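4-amino-4-deoxychorismate lyase (PDB 3LUL) belongs to the class IV aminotransferase family of pyridoxal-phosphate proteins and carries the cofactor covalently on a lysine. Local coordinates at residues Asp79-Gly93 with Gln104-Ser116. Numbering follows the deposited sequence.
Sequences DNLYHGGIKAILSGG and QVSQLIFQTFNYS. With PO4 (phosphate ion), chain G.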
loop_
_atom_site.group_PDB
_atom_site.type_symbol
_atom_site.label_atom_id
_atom_site.label_comp_id
_atom_site.label_asym_id
_atom_site.label_seq_id
_atom_site.Cartn_x
_atom_site.Cartn_y
_atom_site.Cartn_z
ATOM N N ASP B 79 25.722 -13.496 10.365
ATOM C CA ASP B 79 24.724 -13.615 11.424
ATOM C C ASP B 79 24.598 -15.029 11.996
ATOM O O ASP B 79 23.710 -15.285 12.808
ATOM C CB ASP B 79 23.372 -13.151 10.883
ATOM C CG ASP B 79 23.368 -11.670 10.479
ATOM O OD1 ASP B 79 24.380 -10.961 10.690
ATOM O OD2 ASP B 79 22.337 -11.204 9.937
ATOM N N ASN B 80 25.466 -15.948 11.572
ATOM C CA ASN B 80 25.489 -17.311 12.080
ATOM C C ASN B 80 24.178 -18.080 11.942
ATOM O O ASN B 80 23.809 -18.882 12.799
ATOM C CB ASN B 80 26.001 -17.299 13.534
ATOM C CG ASN B 80 27.387 -16.683 13.636
ATOM O OD1 ASN B 80 28.357 -17.229 13.094
ATOM N ND2 ASN B 80 27.480 -15.515 14.286
ATOM N N LEU B 81 23.488 -17.861 10.834
ATOM C CA LEU B 81 22.210 -18.498 10.596
ATOM C C LEU B 81 22.415 -19.930 10.093
ATOM O O LEU B 81 23.317 -20.204 9.258
ATOM C CB LEU B 81 21.425 -17.663 9.584
ATOM C CG LEU B 81 19.914 -17.586 9.620
ATOM C CD1 LEU B 81 19.427 -16.978 10.920
ATOM C CD2 LEU B 81 19.452 -16.777 8.390
ATOM N N TYR B 82 21.621 -20.860 10.617
ATOM C CA TYR B 82 21.564 -22.210 10.067
ATOM C C TYR B 82 20.191 -22.384 9.472
ATOM O O TYR B 82 20.053 -22.363 8.245
ATOM C CB TYR B 82 21.929 -23.262 11.114
ATOM C CG TYR B 82 22.090 -24.696 10.593
ATOM C CD1 TYR B 82 23.341 -25.170 10.146
ATOM C CD2 TYR B 82 21.016 -25.588 10.600
ATOM C CE1 TYR B 82 23.495 -26.488 9.688
ATOM C CE2 TYR B 82 21.170 -26.926 10.161
ATOM C CZ TYR B 82 22.404 -27.360 9.699
ATOM O OH TYR B 82 22.536 -28.682 9.280
ATOM N N HIS B 83 19.161 -22.519 10.309
ATOM C CA HIS B 83 17.784 -22.435 9.840
ATOM C C HIS B 83 17.245 -21.049 10.195
ATOM O O HIS B 83 17.480 -20.527 11.290
ATOM C CB HIS B 83 16.879 -23.468 10.489
ATOM C CG HIS B 83 17.279 -24.890 10.250
ATOM N ND1 HIS B 83 17.861 -25.319 9.076
ATOM C CD2 HIS B 83 17.107 -25.997 11.013
ATOM C CE1 HIS B 83 18.069 -26.621 9.142
ATOM N NE2 HIS B 83 17.613 -27.060 10.303
ATOM N N GLY B 84 16.478 -20.470 9.293
ATOM C CA GLY B 84 15.859 -19.146 9.555
ATOM C C GLY B 84 15.410 -18.494 8.269
ATOM O O GLY B 84 15.053 -19.191 7.318
ATOM N N GLY B 85 15.408 -17.162 8.252
ATOM C CA GLY B 85 15.026 -16.421 7.062
ATOM C C GLY B 85 15.899 -15.247 6.740
ATOM O O GLY B 85 16.626 -14.727 7.607
ATOM N N ILE B 86 15.825 -14.822 5.470
ATOM C CA ILE B 86 16.395 -13.544 5.051
ATOM C C ILE B 86 15.339 -12.753 4.282
ATOM O O ILE B 86 14.653 -13.305 3.427
ATOM C CB ILE B 86 17.618 -13.684 4.105
ATOM C CG1 ILE B 86 18.821 -14.303 4.788
ATOM C CG2 ILE B 86 18.041 -12.296 3.566
ATOM C CD1 ILE B 86 19.965 -14.602 3.825
ATOM N N LYS B 87 15.187 -11.476 4.633
ATOM C CA LYS B 87 14.285 -10.567 3.898
ATOM C C LYS B 87 15.131 -9.591 3.100
ATOM O O LYS B 87 16.037 -8.967 3.645
ATOM C CB LYS B 87 13.357 -9.836 4.858
ATOM C CG LYS B 87 12.235 -9.058 4.167
ATOM C CD LYS B 87 11.221 -8.483 5.193
ATOM C CE LYS B 87 10.261 -7.492 4.524
ATOM N NZ LYS B 87 9.125 -7.089 5.448
ATOM N N ALA B 88 14.878 -9.500 1.800
ATOM C CA ALA B 88 15.527 -8.505 0.918
ATOM C C ALA B 88 14.491 -7.432 0.639
ATOM O O ALA B 88 13.368 -7.764 0.313
ATOM C CB ALA B 88 15.938 -9.134 -0.365
ATOM N N ILE B 89 14.831 -6.160 0.855
ATOM C CA ILE B 89 13.955 -5.042 0.538
ATOM C C ILE B 89 14.652 -4.163 -0.493
ATOM O O ILE B 89 15.778 -3.760 -0.266
ATOM C CB ILE B 89 13.600 -4.179 1.779
ATOM C CG1 ILE B 89 13.000 -5.037 2.901
ATOM C CG2 ILE B 89 12.598 -3.090 1.396
ATOM C CD1 ILE B 89 12.744 -4.225 4.205
ATOM N N LEU B 90 13.974 -3.907 -1.621
ATOM C CA LEU B 90 14.476 -3.058 -2.717
ATOM C C LEU B 90 13.613 -1.802 -2.737
ATOM O O LEU B 90 12.386 -1.886 -2.907
ATOM C CB LEU B 90 14.332 -3.756 -4.065
ATOM C CG LEU B 90 14.816 -3.014 -5.306
ATOM C CD1 LEU B 90 16.325 -2.947 -5.325
ATOM C CD2 LEU B 90 14.279 -3.696 -6.583
ATOM N N SER B 91 14.242 -0.653 -2.524
ATOM C CA SER B 91 13.546 0.633 -2.545
ATOM C C SER B 91 13.771 1.317 -3.862
ATOM O O SER B 91 14.786 1.086 -4.523
ATOM C CB SER B 91 14.077 1.556 -1.460
ATOM O OG SER B 91 15.391 1.982 -1.740
ATOM N N GLY B 92 12.834 2.179 -4.233
ATOM C CA GLY B 92 12.983 3.012 -5.438
ATOM C C GLY B 92 14.158 3.964 -5.307
ATOM O O GLY B 92 14.762 4.370 -6.296
ATOM N N GLY B 93 14.517 4.308 -4.078
ATOM C CA GLY B 93 15.717 5.099 -3.803
ATOM C C GLY B 93 15.458 6.578 -3.598
ATOM O O GLY B 93 14.326 7.051 -3.799
ATOM N N GLN B 104 17.121 7.304 -9.484
ATOM C CA GLN B 104 18.194 6.899 -10.393
ATOM C C GLN B 104 18.939 5.681 -9.848
ATOM O O GLN B 104 19.453 4.876 -10.641
ATOM C CB GLN B 104 19.225 8.028 -10.592
ATOM C CG GLN B 104 18.629 9.422 -10.787
ATOM C CD GLN B 104 19.260 10.185 -11.939
ATOM O OE1 GLN B 104 20.058 11.113 -11.728
ATOM N NE2 GLN B 104 18.914 9.792 -13.168
ATOM N N VAL B 105 19.047 5.584 -8.515
ATOM C CA VAL B 105 19.745 4.471 -7.860
ATOM C C VAL B 105 18.836 3.810 -6.816
ATOM O O VAL B 105 18.465 4.426 -5.800
ATOM C CB VAL B 105 21.098 4.902 -7.220
ATOM C CG1 VAL B 105 21.816 3.685 -6.573
ATOM C CG2 VAL B 105 21.997 5.592 -8.265
ATOM N N SER B 106 18.449 2.576 -7.095
ATOM C CA SER B 106 17.697 1.785 -6.134
ATOM C C SER B 106 18.628 1.257 -5.033
ATOM O O SER B 106 19.852 1.188 -5.194
ATOM C CB SER B 106 16.931 0.662 -6.839
ATOM O OG SER B 106 17.786 -0.173 -7.598
ATOM N N GLN B 107 18.030 0.921 -3.896
ATOM C CA GLN B 107 18.777 0.566 -2.715
ATOM C C GLN B 107 18.254 -0.790 -2.282
ATOM O O GLN B 107 17.066 -1.037 -2.309
ATOM C CB GLN B 107 18.586 1.623 -1.628
ATOM C CG GLN B 107 18.690 3.081 -2.130
ATOM C CD GLN B 107 20.110 3.550 -2.262
ATOM O OE1 GLN B 107 20.886 3.443 -1.311
ATOM N NE2 GLN B 107 20.476 4.071 -3.444
ATOM N N LEU B 108 19.157 -1.671 -1.913
ATOM C CA LEU B 108 18.803 -2.991 -1.479
ATOM C C LEU B 108 19.344 -3.189 -0.067
ATOM O O LEU B 108 20.517 -2.844 0.200
ATOM C CB LEU B 108 19.409 -3.967 -2.458
ATOM C CG LEU B 108 19.074 -5.440 -2.472
ATOM C CD1 LEU B 108 17.544 -5.707 -2.426
ATOM C CD2 LEU B 108 19.734 -6.040 -3.703
ATOM N N ILE B 109 18.498 -3.688 0.841
ATOM C CA ILE B 109 18.911 -4.077 2.188
ATOM C C ILE B 109 18.538 -5.544 2.444
ATOM O O ILE B 109 17.444 -5.990 2.092
ATOM C CB ILE B 109 18.311 -3.159 3.269
ATOM C CG1 ILE B 109 18.917 -1.753 3.145
ATOM C CG2 ILE B 109 18.511 -3.736 4.725
ATOM C CD1 ILE B 109 18.320 -0.714 4.142
ATOM N N PHE B 110 19.478 -6.287 3.032
ATOM C CA PHE B 110 19.217 -7.656 3.501
ATOM C C PHE B 110 19.243 -7.745 5.015
ATOM O O PHE B 110 20.115 -7.161 5.670
ATOM C CB PHE B 110 20.274 -8.619 2.980
ATOM C CG PHE B 110 20.384 -8.658 1.495
ATOM C CD1 PHE B 110 19.621 -9.578 0.770
ATOM C CD2 PHE B 110 21.275 -7.820 0.814
ATOM C CE1 PHE B 110 19.732 -9.650 -0.608
ATOM C CE2 PHE B 110 21.392 -7.892 -0.563
ATOM C CZ PHE B 110 20.631 -8.809 -1.272
ATOM N N GLN B 111 18.279 -8.462 5.564
ATOM C CA GLN B 111 18.191 -8.690 7.011
ATOM C C GLN B 111 17.835 -10.140 7.300
ATOM O O GLN B 111 16.955 -10.699 6.657
ATOM C CB GLN B 111 17.111 -7.807 7.618
ATOM C CG GLN B 111 17.503 -6.336 7.684
ATOM C CD GLN B 111 18.629 -6.050 8.690
ATOM O OE1 GLN B 111 19.746 -5.646 8.319
ATOM N NE2 GLN B 111 18.332 -6.240 9.968
ATOM N N THR B 112 18.529 -10.729 8.264
ATOM C CA THR B 112 18.264 -12.103 8.667
ATOM C C THR B 112 17.349 -12.085 9.879
ATOM O O THR B 112 17.231 -11.082 10.619
ATOM C CB THR B 112 19.543 -12.902 9.031
ATOM O OG1 THR B 112 20.172 -12.334 10.196
ATOM C CG2 THR B 112 20.507 -12.912 7.900
ATOM N N PHE B 113 16.716 -13.220 10.101
ATOM C CA PHE B 113 15.911 -13.423 11.296
ATOM C C PHE B 113 15.756 -14.901 11.566
ATOM O O PHE B 113 15.924 -15.756 10.689
ATOM C CB PHE B 113 14.542 -12.754 11.160
ATOM C CG PHE B 113 13.782 -13.169 9.935
ATOM C CD1 PHE B 113 13.982 -12.513 8.719
ATOM C CD2 PHE B 113 12.859 -14.207 9.984
ATOM C CE1 PHE B 113 13.269 -12.887 7.563
ATOM C CE2 PHE B 113 12.126 -14.582 8.846
ATOM C CZ PHE B 113 12.333 -13.936 7.631
ATOM N N ASN B 114 15.452 -15.195 12.812
ATOM C CA ASN B 114 15.156 -16.543 13.251
ATOM C C ASN B 114 13.670 -16.616 13.552
ATOM O O ASN B 114 13.091 -15.654 14.070
ATOM C CB ASN B 114 15.967 -16.866 14.487
ATOM C CG ASN B 114 17.399 -17.156 14.173
ATOM O OD1 ASN B 114 18.225 -16.242 14.083
ATOM N ND2 ASN B 114 17.708 -18.425 13.970
ATOM N N TYR B 115 13.048 -17.752 13.249
ATOM C CA TYR B 115 11.613 -17.927 13.489
ATOM C C TYR B 115 11.269 -19.407 13.624
ATOM O O TYR B 115 12.021 -20.253 13.148
ATOM C CB TYR B 115 10.812 -17.309 12.343
ATOM C CG TYR B 115 10.924 -18.082 11.047
ATOM C CD1 TYR B 115 12.014 -17.922 10.211
ATOM C CD2 TYR B 115 9.946 -18.994 10.680
ATOM C CE1 TYR B 115 12.118 -18.650 9.037
ATOM C CE2 TYR B 115 10.034 -19.712 9.513
ATOM C CZ TYR B 115 11.118 -19.533 8.681
ATOM O OH TYR B 115 11.203 -20.260 7.529
ATOM N N SER B 116 10.147 -19.694 14.287
ATOM C CA SER B 116 9.631 -21.054 14.461
ATOM C C SER B 116 8.575 -21.382 13.402
ATOM O O SER B 116 7.686 -20.586 13.149
ATOM C CB SER B 116 8.986 -21.233 15.854
ATOM O OG SER B 116 9.938 -21.192 16.917
HETATM P P PO4 G . 9.792 -17.737 17.569
HETATM O O1 PO4 G . 11.038 -17.105 16.988
HETATM O O2 PO4 G . 10.135 -19.029 18.267
HETATM O O3 PO4 G . 9.138 -16.829 18.566
HETATM O O4 PO4 G . 8.868 -17.977 16.388
HETATM O O HOH W 1 20.534 -9.075 9.507
HETATM O O HOH W 2 21.033 -15.450 13.649
HETATM O O HOH W 3 21.028 -18.626 14.494
HETATM O O HOH W 4 19.976 -20.315 12.890
HETATM O O HOH W 5 15.276 -19.879 13.008
#
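Two neighbouring antiparallel strands of the smaller sheet of this class IV aminotransferase fold, 84-91 and 106-113, pair from Gly-85 with Phe-113 to Ser-91 with Gln-107. Backbone bonds join them throughout, Lys-87 N to Gln-111 O (2.8 Å) among them; Gln-107 N to Ser-91 O, at the far end, is weak. Where the pairing begins, the Phe-113 ring leans across onto strand 84-91: CG sits between its own backbone N and carbonyl carbon (chi1 54°), which lays one ring face over Gly-85. The resulting CH-pi contact puts Gly-85 CA 3.9 Å from the ring centroid, 18° off the normal. Tyr-115 instead turns its ring edge to the glycines, with CE1 3.4 Å from Gly-84 C, and its hydroxyl hydrogen-bonds to Leu-239 O. On the other face, Thr-112 OG1 donates a hydrogen bond to Asp-79 OD2, modelled at 2.5 Å, so short that its exact length is doubtful; water 1, donating to the same oxygen and accepting from Thr-112 N, makes a second link. Together they tie the strand to the loop after helix 65-78, a helix closed by a Schellman motif at Asn-80. Leu-81 CD2 packs on Thr-112 CB, and waters 4 and 5 link Asn-114 ND2 to His-83 O. Farther along, Ala-88 CB lies 3.8 Å from Phe-110 CE1, while Leu-108 CD1 reaches Leu-90 CB. Helix 65-78 covers this apolar face through Trp-68, Leu-72 and Ile-76; Lys-87 and Phe-113, on the reverse face, meet Leu-25 and Arg-97 of the second subunit. Strand 28-36 continues the sheet beyond 84-91, and strand 4-6 lies beside 106-113.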